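Phosphoribosylaminoimidazole-succinocarboxamide synthase (Saccharomyces cerevisiae, PDB 2CNQ) catalyses the ATP-dependent ligation of aspartate to 4-carboxy-5-aminoimidazole ribotide, forming SAICAR in de novo purine biosynthesis. Local coordinates at residues L187-R190 and V191-A195; V232-V235 and L236-D239; D259-F262 and L263-W266. All blocks are in the same frame, centred on the assembly; numbering follows the deposited sequence.

Interaction 1 of 3, residues L187-R190 and V191-A195; sequences LSRR and VAELA
Arg189 and Glu193, one helical turn apart on helix 185-209, form an i to i+4 salt bridge on the outer face of the helix. The arginine chain leaves CB with CG anti to the backbone N (chi1 -175°) and stays extended as far as NE, running toward the glutamate. Its CG passes 3.9 Å from Glu193 OE1, CD lies only slightly farther off, and NE makes the salt bridge at 3.1 Å to the same oxygen. NH1 stops 3.6 Å from Glu193 OE1. The guanidinium and carboxylate planes are 66° apart, and OE1 comes in obliquely. A water adds a second link: lying in the guanidinium plane, it accepts from Arg189 NE and donates to Glu193 OE2 at 2.8 Å. On the buried side, Leu187 CD1 rests 4.1 Å from Val191 CG2, and Val191 packs on Ile115, Val119, Phe220 and Ile229 of the neighbouring strands. The i to i+4 backbone bonds of the helix tie the two segments, among them Val191 N to Leu187 O at 2.8 Å. Arg190 turns instead to Asn227. Glu193 has two conformers, so the bridge may hold for only part of the molecules; as an exposed pair it probably adds little fixed structure, whereas the apolar side of the same turn packs the helix on the sheet.

Interaction 2 of 3, residues V232-V235 and L236-D239; sequences VDEV and LTPD. With ADP (adenosine-5'-diphosphate), chain B; AMZ (aminoimidazole 4-carboxamide ribonucleotide), chain C.
Glu234 reaches round the turn to Thr237, crossing it at about a right angle, in a buried, irregular part of strand 228-245. Before it, Val232 CB lies 3.6 Å from N7 of the chain B ADP. Asp233 then gives its backbone N to the same N7 in a weak bond, while its OD2 takes the backbone N of Glu234 at 2.9 Å and is bridged to Lys217. Glu234 CG sits between the backbone N and the carbonyl carbon (chi1 72°), and the extended chain beyond brings OE2 to Thr237 OG1, which donates at 2.7 Å from above the carboxylate plane. Arg21 also salt-bridges that oxygen. OE1 accepts from a water that also donates to Asp239 OD1, so bridging two like-charged groups (Glu234 OE1 to Asp239 OD1, 4.5 Å). Asp239 is held further by Tyr292 at OD2 and by a salt bridge from Lys53 to OD1. Replacing Glu234 by an alanine is likely to leave Arg21 without this carboxylate and to cost the Thr237 hydroxyl its acceptor. Val235 CG1 closes the segment against Leu236 CB at 4.0 Å. The stretch lies between the bound ADP and the carboxamide ribotide, consistent with the nucleotide and substrate site of a SAICAR synthetase.

Interaction 3 of 3, residues D259-F262 and L263-W266; sequences DKQF and LRDW. With ADP (adenosine-5'-diphosphate), chain F; AMZ (aminoimidazole 4-carboxamide ribonucleotide), chain C.
Gln261 OE1 is gripped by two guanidinium groups, taking a hydrogen bond from Arg264 NH1 at 2.9 Å and another from Arg242 NH1. The Arg264 donor stands above the plane of the glutamine carbonyl, 44° out of it, and the bond is bent. A bend at chi2 (66°) turns the amide so that NE2 donates almost straight to Asp265 OD2 at 2.8 Å. Gln261 thus spans an i to i+3 and an i to i+4 partner near the start of helix 261-269. This end is capped by Asp259, whose OD1 accepts from Gln261 N at 2.7 Å through its anti lone pair. On one face of the Arg264 guanidinium lies Lys260 CB, over its centre and 3.9 Å above the plane. The edge of the guanidinium serves the ligands: NE donates to O1A of the chain F ADP at 2.8 Å, and NH2 divides its two bonds between O2A of that ADP, at 2.8 Å and 178°, and the ribose hydroxyl O1 of the ribotide. Lys260 NZ reaches the phosphates of this ADP and Ser40 O, but its exact position is doubtful: the side chain has two conformers, and this one comes too near O3B. Phe262 packs on helix 282-300.

Interactions 2 and 3 both border the bound ribotide, while interaction 1 lies apart. The centres of interactions 2 and 3 are 16 Å apart, yet they touch: Pro238 O lies 2.9 Å from Lys260 N, probably a hydrogen bond, and Asp239 OD2 packs 3.5 Å from Lys260 CE. Although they share the ribotide, each meets a different ADP, chain B at 232-235 and chain F at 259-266. Interaction 1 comes no nearer than about 8 Å to interaction 2 and about 17 Å to interaction 3 (nearest atoms), the latter across the chain's centre. Its helix nevertheless packs on Ile229, in the same strand that carries interaction 2.

Interaction 1 of 3, residues L187-R190 and V191-A195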
loop_
_atom_site.group_PDB
_atom_site.type_symbol
_atom_site.label_atom_id
_atom_site.label_comp_id
_atom_site.label_asym_id
_atom_site.label_seq_id
_atom_site.Cartn_x
_atom_site.Cartn_y
_atom_site.Cartn_z
ATOM N N LEU A 187 5.187 -2.118 -21.739
ATOM C CA LEU A 187 4.896 -2.501 -20.392
ATOM C C LEU A 187 4.368 -1.331 -19.618
ATOM O O LEU A 187 3.434 -1.468 -18.861
ATOM C CB LEU A 187 6.118 -3.085 -19.732
ATOM C CG LEU A 187 5.885 -3.546 -18.312
ATOM C CD1 LEU A 187 4.800 -4.602 -18.227
ATOM C CD2 LEU A 187 7.181 -4.038 -17.732
ATOM N N SER A 188 4.946 -0.162 -19.790
ATOM C CA SER A 188 4.469 0.989 -19.044
ATOM C C SER A 188 3.037 1.293 -19.356
ATOM O O SER A 188 2.281 1.638 -18.477
ATOM C CB SER A 188 5.307 2.208 -19.404
ATOM O OG SER A 188 4.957 3.365 -18.646
ATOM N N ARG A 189 2.641 1.194 -20.609
ATOM C CA ARG A 189 1.272 1.449 -20.941
ATOM C C ARG A 189 0.398 0.380 -20.320
ATOM O O ARG A 189 -0.657 0.693 -19.820
ATOM C CB ARG A 189 1.080 1.460 -22.436
ATOM C CG ARG A 189 -0.343 1.859 -22.795
ATOM C CD ARG A 189 -0.565 1.719 -24.236
ATOM N NE ARG A 189 -1.846 2.226 -24.678
ATOM C CZ ARG A 189 -2.041 3.433 -25.173
ATOM N NH1 ARG A 189 -3.253 3.771 -25.561
ATOM N NH2 ARG A 189 -1.053 4.293 -25.281
ATOM N N ARG A 190 0.817 -0.866 -20.366
ATOM C CA ARG A 190 0.035 -1.908 -19.782
ATOM C C ARG A 190 -0.124 -1.678 -18.307
ATOM O O ARG A 190 -1.182 -1.886 -17.757
ATOM C CB ARG A 190 0.676 -3.248 -19.997
ATOM C CG ARG A 190 0.599 -3.720 -21.400
ATOM C CD ARG A 190 1.445 -4.925 -21.604
ATOM N NE ARG A 190 0.974 -6.031 -20.803
ATOM C CZ ARG A 190 1.693 -7.092 -20.474
ATOM N NH1 ARG A 190 2.958 -7.192 -20.830
ATOM N NH2 ARG A 190 1.131 -8.060 -19.771
ATOM N N VAL A 191 0.945 -1.279 -17.651
ATOM C CA VAL A 191 0.918 -0.963 -16.254
ATOM C C VAL A 191 -0.066 0.146 -16.011
ATOM O O VAL A 191 -0.900 0.045 -15.111
ATOM C CB VAL A 191 2.306 -0.558 -15.796
ATOM C CG1 VAL A 191 2.283 0.145 -14.473
ATOM C CG2 VAL A 191 3.202 -1.768 -15.771
ATOM N N ALA A 192 0.005 1.197 -16.777
ATOM C CA ALA A 192 -0.870 2.303 -16.570
ATOM C C ALA A 192 -2.298 1.915 -16.711
ATOM O O ALA A 192 -3.142 2.289 -15.922
ATOM C CB ALA A 192 -0.561 3.375 -17.592
ATOM N N GLU A 193 -2.589 1.173 -17.747
ATOM C CA GLU A 193 -3.955 0.858 -18.002
ATOM C C GLU A 193 -4.490 -0.090 -16.980
ATOM O O GLU A 193 -5.599 0.070 -16.540
ATOM C CB GLU A 193 -4.121 0.318 -19.384
ATOM C CG GLU A 193 -3.896 1.401 -20.390
ATOM C CD GLU A 193 -4.210 0.987 -21.771
ATOM O OE1 GLU A 193 -4.208 1.859 -22.637
ATOM O OE2 GLU A 193 -4.433 -0.207 -22.000
ATOM N N LEU A 194 -3.699 -1.054 -16.578
ATOM C CA LEU A 194 -4.157 -2.001 -15.611
ATOM C C LEU A 194 -4.341 -1.300 -14.299
ATOM O O LEU A 194 -5.311 -1.519 -13.611
ATOM C CB LEU A 194 -3.160 -3.113 -15.466
ATOM C CG LEU A 194 -3.478 -4.140 -14.402
ATOM C CD1 LEU A 194 -4.805 -4.796 -14.685
ATOM C CD2 LEU A 194 -2.390 -5.153 -14.336
ATOM N N ALA A 195 -3.397 -0.475 -13.924
ATOM C CA ALA A 195 -3.504 0.190 -12.652
ATOM C C ALA A 195 -4.755 1.019 -12.594
ATOM O O ALA A 195 -5.440 1.021 -11.595
ATOM C CB ALA A 195 -2.286 1.039 -12.430
HETATM O O HOH W 1 -3.340 -0.258 -24.556
#

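Interaction 2 of 3, residues V232-V235 and L236-D239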
loop_
_atom_site.group_PDB
_atom_site.type_symbol
_atom_site.label_atom_id
_atom_site.label_comp_id
_atom_site.label_asym_id
_atom_site.label_seq_id
_atom_site.Cartn_x
_atom_site.Cartn_y
_atom_site.Cartn_z
ATOM N N VAL A 232 1.419 -7.316 -6.670
ATOM C CA VAL A 232 2.268 -7.776 -5.599
ATOM C C VAL A 232 2.129 -6.848 -4.414
ATOM O O VAL A 232 1.239 -6.027 -4.341
ATOM C CB VAL A 232 3.724 -7.918 -6.050
ATOM C CG1 VAL A 232 3.799 -8.826 -7.249
ATOM C CG2 VAL A 232 4.352 -6.602 -6.346
ATOM N N ASP A 233 2.980 -7.033 -3.440
ATOM C CA ASP A 233 3.056 -6.146 -2.319
ATOM C C ASP A 233 1.741 -6.103 -1.571
ATOM O O ASP A 233 1.166 -7.144 -1.326
ATOM C CB ASP A 233 3.582 -4.787 -2.738
ATOM C CG ASP A 233 4.096 -3.995 -1.603
ATOM O OD1 ASP A 233 5.149 -4.366 -1.058
ATOM O OD2 ASP A 233 3.452 -2.977 -1.281
ATOM N N GLU A 234 1.369 -4.930 -1.138
ATOM C CA GLU A 234 0.120 -4.697 -0.500
ATOM C C GLU A 234 -0.779 -3.948 -1.439
ATOM O O GLU A 234 -0.340 -3.286 -2.349
ATOM C CB GLU A 234 0.296 -3.933 0.795
ATOM C CG GLU A 234 0.655 -2.491 0.579
ATOM C CD GLU A 234 0.876 -1.746 1.845
ATOM O OE1 GLU A 234 1.692 -0.807 1.796
ATOM O OE2 GLU A 234 0.247 -2.063 2.856
ATOM N N VAL A 235 -2.050 -4.057 -1.166
ATOM C CA VAL A 235 -3.049 -3.509 -2.051
ATOM C C VAL A 235 -4.049 -2.749 -1.239
ATOM O O VAL A 235 -4.674 -3.304 -0.362
ATOM C CB VAL A 235 -3.737 -4.607 -2.830
ATOM C CG1 VAL A 235 -4.719 -3.983 -3.768
ATOM C CG2 VAL A 235 -2.747 -5.457 -3.558
ATOM N N LEU A 236 -4.185 -1.488 -1.586
ATOM C CA LEU A 236 -5.256 -0.632 -1.103
ATOM C C LEU A 236 -5.375 -0.741 0.389
ATOM O O LEU A 236 -6.436 -0.932 0.959
ATOM C CB LEU A 236 -6.536 -0.922 -1.839
ATOM C CG LEU A 236 -6.523 -0.319 -3.218
ATOM C CD1 LEU A 236 -7.504 -1.024 -4.108
ATOM C CD2 LEU A 236 -6.835 1.155 -3.146
ATOM N N THR A 237 -4.253 -0.516 1.035
ATOM C CA THR A 237 -4.238 -0.383 2.460
ATOM C C THR A 237 -4.115 1.068 2.791
ATOM O O THR A 237 -3.828 1.891 1.965
ATOM C CB THR A 237 -3.121 -1.147 3.091
ATOM O OG1 THR A 237 -1.928 -0.407 2.872
ATOM C CG2 THR A 237 -3.003 -2.549 2.564
ATOM N N PRO A 238 -4.268 1.418 4.057
ATOM C CA PRO A 238 -4.153 2.810 4.419
ATOM C C PRO A 238 -2.736 3.258 4.490
ATOM O O PRO A 238 -2.501 4.434 4.635
ATOM C CB PRO A 238 -4.922 2.915 5.731
ATOM C CG PRO A 238 -5.654 1.612 5.856
ATOM C CD PRO A 238 -4.786 0.624 5.171
ATOM N N ASP A 239 -1.780 2.344 4.335
ATOM C CA ASP A 239 -0.419 2.756 4.062
ATOM C C ASP A 239 -0.266 3.105 2.604
ATOM O O ASP A 239 0.427 4.039 2.274
ATOM C CB ASP A 239 0.575 1.645 4.376
ATOM C CG ASP A 239 1.034 1.603 5.771
ATOM O OD1 ASP A 239 1.872 0.737 6.063
ATOM O OD2 ASP A 239 0.673 2.446 6.578
HETATM P PB ADP B . 9.137 -0.624 1.576
HETATM O O1B ADP B . 7.808 -0.116 1.261
HETATM O O2B ADP B . 10.058 -0.542 0.432
HETATM O O3B ADP B . 9.818 -0.089 2.738
HETATM P PA ADP B . 7.856 -2.951 2.619
HETATM O O1A ADP B . 6.536 -2.581 2.107
HETATM O O2A ADP B . 8.116 -2.864 4.047
HETATM O O3A ADP B . 8.983 -2.183 1.837
HETATM O "O5'" ADP B . 8.216 -4.422 2.201
HETATM C "C5'" ADP B . 7.809 -5.053 1.009
HETATM C "C4'" ADP B . 8.988 -5.190 0.093
HETATM O "O4'" ADP B . 8.769 -6.380 -0.660
HETATM C "C3'" ADP B . 9.104 -4.091 -0.918
HETATM O "O3'" ADP B . 10.436 -3.972 -1.351
HETATM C "C2'" ADP B . 8.296 -4.629 -2.068
HETATM O "O2'" ADP B . 8.585 -4.024 -3.289
HETATM C "C1'" ADP B . 8.700 -6.054 -2.033
HETATM N N9 ADP B . 7.800 -6.989 -2.638
HETATM C C8 ADP B . 6.466 -6.953 -2.603
HETATM N N7 ADP B . 5.916 -8.001 -3.158
HETATM C C5 ADP B . 6.952 -8.745 -3.577
HETATM C C6 ADP B . 7.071 -9.999 -4.221
HETATM N N6 ADP B . 6.006 -10.707 -4.538
HETATM N N1 ADP B . 8.275 -10.435 -4.570
HETATM C C2 ADP B . 9.347 -9.735 -4.209
HETATM N N3 ADP B . 9.366 -8.594 -3.536
HETATM C C4 ADP B . 8.161 -8.110 -3.237
HETATM O O5 AMZ C . 4.897 3.332 -0.155
HETATM C C6 AMZ C . 5.175 4.118 -1.036
HETATM N N2 AMZ C . 6.389 4.234 -1.560
HETATM C C3A AMZ C . 4.157 4.982 -1.602
HETATM C C7A AMZ C . 2.861 5.058 -1.195
HETATM N N3 AMZ C . 2.154 4.362 -0.285
HETATM N N1 AMZ C . 4.369 5.864 -2.595
HETATM C C5 AMZ C . 3.222 6.467 -2.812
HETATM N N AMZ C . 2.293 5.997 -1.951
HETATM C C1 AMZ C . 0.900 6.370 -1.933
HETATM C C2 AMZ C . 0.558 7.427 -0.926
HETATM C C3 AMZ C . -0.647 8.077 -1.542
HETATM O O2 AMZ C . -1.746 7.243 -1.249
HETATM O O1 AMZ C . 0.323 6.833 0.334
HETATM O O AMZ C . 0.641 6.961 -3.175
HETATM C C AMZ C . -0.310 8.004 -3.023
HETATM C C4 AMZ C . 0.227 9.275 -3.592
HETATM O O3 AMZ C . 1.198 9.795 -2.699
HETATM P P AMZ C . 1.795 11.245 -2.992
HETATM O OP1 AMZ C . 2.674 11.133 -4.193
HETATM O O4 AMZ C . 2.577 11.563 -1.739
HETATM O OP2 AMZ C . 0.675 12.203 -3.236
HETATM O O HOH W 2 3.027 -0.616 4.057
#

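Interaction 3 of 3, residues D259-F262 and L263-W266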
loop_
_atom_site.group_PDB
_atom_site.type_symbol
_atom_site.label_atom_id
_atom_site.label_comp_id
_atom_site.label_asym_id
_atom_site.label_seq_id
_atom_site.Cartn_x
_atom_site.Cartn_y
_atom_site.Cartn_z
ATOM N N ASP A 259 -6.125 6.974 6.881
ATOM C CA ASP A 259 -4.944 6.458 6.254
ATOM C C ASP A 259 -3.751 7.120 6.877
ATOM O O ASP A 259 -3.838 7.844 7.846
ATOM C CB ASP A 259 -5.029 6.723 4.761
ATOM C CG ASP A 259 -5.267 8.170 4.479
ATOM O OD1 ASP A 259 -4.519 8.988 5.023
ATOM O OD2 ASP A 259 -6.226 8.533 3.851
ATOM N N LYS A 260 -2.602 6.853 6.319
ATOM C CA LYS A 260 -1.377 7.330 6.879
ATOM C C LYS A 260 -1.269 8.816 6.836
ATOM O O LYS A 260 -0.415 9.359 7.508
ATOM C CB LYS A 260 -0.201 6.747 6.131
ATOM C CG LYS A 260 1.091 6.903 6.917
ATOM C CD LYS A 260 2.317 6.712 6.082
ATOM C CE LYS A 260 2.431 5.334 5.536
ATOM N NZ LYS A 260 3.853 5.026 5.202
ATOM N N GLN A 261 -2.042 9.483 6.005
ATOM C CA GLN A 261 -1.916 10.906 5.913
ATOM C C GLN A 261 -2.118 11.563 7.255
ATOM O O GLN A 261 -1.524 12.585 7.518
ATOM C CB GLN A 261 -2.869 11.499 4.892
ATOM C CG GLN A 261 -2.470 12.868 4.477
ATOM C CD GLN A 261 -1.166 12.842 3.733
ATOM O OE1 GLN A 261 -0.938 11.967 2.917
ATOM N NE2 GLN A 261 -0.301 13.796 4.018
ATOM N N PHE A 262 -2.917 10.989 8.119
ATOM C CA PHE A 262 -3.093 11.544 9.421
ATOM C C PHE A 262 -1.752 11.658 10.109
ATOM O O PHE A 262 -1.441 12.653 10.730
ATOM C CB PHE A 262 -3.992 10.637 10.201
ATOM C CG PHE A 262 -4.059 10.996 11.620
ATOM C CD1 PHE A 262 -3.462 10.193 12.550
ATOM C CD2 PHE A 262 -4.667 12.160 12.024
ATOM C CE1 PHE A 262 -3.477 10.528 13.869
ATOM C CE2 PHE A 262 -4.694 12.497 13.339
ATOM C CZ PHE A 262 -4.088 11.680 14.268
ATOM N N LEU A 263 -0.962 10.598 10.050
ATOM C CA LEU A 263 0.325 10.595 10.702
ATOM C C LEU A 263 1.254 11.510 9.997
ATOM O O LEU A 263 1.957 12.265 10.626
ATOM C CB LEU A 263 0.886 9.197 10.743
ATOM C CG LEU A 263 2.296 9.131 11.280
ATOM C CD1 LEU A 263 2.388 9.608 12.716
ATOM C CD2 LEU A 263 2.845 7.746 11.124
ATOM N N ARG A 264 1.295 11.456 8.685
ATOM C CA ARG A 264 2.148 12.359 7.949
ATOM C C ARG A 264 1.882 13.774 8.356
ATOM O O ARG A 264 2.794 14.549 8.615
ATOM C CB ARG A 264 1.889 12.212 6.482
ATOM C CG ARG A 264 2.280 10.907 5.890
ATOM C CD ARG A 264 1.945 10.902 4.464
ATOM N NE ARG A 264 2.250 9.633 3.829
ATOM C CZ ARG A 264 1.387 8.910 3.150
ATOM N NH1 ARG A 264 0.147 9.301 2.971
ATOM N NH2 ARG A 264 1.789 7.760 2.672
ATOM N N ASP A 265 0.621 14.133 8.374
ATOM C CA ASP A 265 0.274 15.487 8.668
ATOM C C ASP A 265 0.603 15.856 10.083
ATOM O O ASP A 265 1.024 16.970 10.340
ATOM C CB ASP A 265 -1.179 15.726 8.357
ATOM C CG ASP A 265 -1.491 15.741 6.875
ATOM O OD1 ASP A 265 -2.685 15.787 6.569
ATOM O OD2 ASP A 265 -0.587 15.718 6.051
ATOM N N TRP A 266 0.400 14.942 11.009
ATOM C CA TRP A 266 0.728 15.207 12.378
ATOM C C TRP A 266 2.216 15.453 12.497
ATOM O O TRP A 266 2.654 16.375 13.151
ATOM C CB TRP A 266 0.330 14.034 13.265
ATOM C CG TRP A 266 0.651 14.290 14.660
ATOM C CD1 TRP A 266 -0.078 14.999 15.537
ATOM C CD2 TRP A 266 1.843 13.902 15.335
ATOM N NE1 TRP A 266 0.572 15.077 16.735
ATOM C CE2 TRP A 266 1.747 14.395 16.643
ATOM C CE3 TRP A 266 2.938 13.137 14.997
ATOM C CZ2 TRP A 266 2.731 14.199 17.581
ATOM C CZ3 TRP A 266 3.921 12.955 15.946
ATOM C CH2 TRP A 266 3.800 13.469 17.215
HETATM P PB ADP F . 6.962 5.812 3.825
HETATM O O1B ADP F . 8.135 5.265 4.568
HETATM O O2B ADP F . 7.084 5.728 2.328
HETATM O O3B ADP F . 5.673 5.270 4.399
HETATM P PA ADP F . 5.604 7.923 3.252
HETATM O O1A ADP F . 5.037 9.201 3.739
HETATM O O2A ADP F . 4.477 6.962 3.147
HETATM O O3A ADP F . 6.866 7.401 4.038
HETATM O "O5'" ADP F . 6.194 8.045 1.807
HETATM C "C5'" ADP F . 5.299 8.118 0.718
HETATM C "C4'" ADP F . 5.972 8.441 -0.601
HETATM O "O4'" ADP F . 6.482 9.766 -0.502
HETATM C "C3'" ADP F . 7.120 7.498 -0.851
HETATM O "O3'" ADP F . 7.269 7.290 -2.243
HETATM C "C2'" ADP F . 8.272 8.274 -0.295
HETATM O "O2'" ADP F . 9.473 7.926 -0.935
HETATM C "C1'" ADP F . 7.890 9.698 -0.627
HETATM N N9 ADP F . 8.459 10.668 0.301
HETATM C C8 ADP F . 8.584 10.481 1.604
HETATM N N7 ADP F . 9.153 11.544 2.187
HETATM C C5 ADP F . 9.375 12.432 1.232
HETATM C C6 ADP F . 9.944 13.762 1.256
HETATM N N6 ADP F . 10.364 14.274 2.437
HETATM N N1 ADP F . 10.026 14.390 0.068
HETATM C C2 ADP F . 9.596 13.823 -1.099
HETATM N N3 ADP F . 9.048 12.587 -1.173
HETATM C C4 ADP F . 8.920 11.865 -0.035
HETATM O O5 AMZ C . 4.897 3.332 -0.155
HETATM C C6 AMZ C . 5.175 4.118 -1.036
HETATM N N2 AMZ C . 6.389 4.234 -1.560
HETATM C C3A AMZ C . 4.157 4.982 -1.602
HETATM C C7A AMZ C . 2.861 5.058 -1.195
HETATM N N3 AMZ C . 2.154 4.362 -0.285
HETATM N N1 AMZ C . 4.369 5.864 -2.595
HETATM C C5 AMZ C . 3.222 6.467 -2.812
HETATM N N AMZ C . 2.293 5.997 -1.951
HETATM C C1 AMZ C . 0.900 6.370 -1.933
HETATM C C2 AMZ C . 0.558 7.427 -0.926
HETATM C C3 AMZ C . -0.647 8.077 -1.542
HETATM O O2 AMZ C . -1.746 7.243 -1.249
HETATM O O1 AMZ C . 0.323 6.833 0.334
HETATM O O AMZ C . 0.641 6.961 -3.175
HETATM C C AMZ C . -0.310 8.004 -3.023
HETATM C C4 AMZ C . 0.227 9.275 -3.592
HETATM O O3 AMZ C . 1.198 9.795 -2.699
HETATM P P AMZ C . 1.795 11.245 -2.992
HETATM O OP1 AMZ C . 2.674 11.133 -4.193
HETATM O O4 AMZ C . 2.577 11.563 -1.739
HETATM O OP2 AMZ C . 0.675 12.203 -3.236
#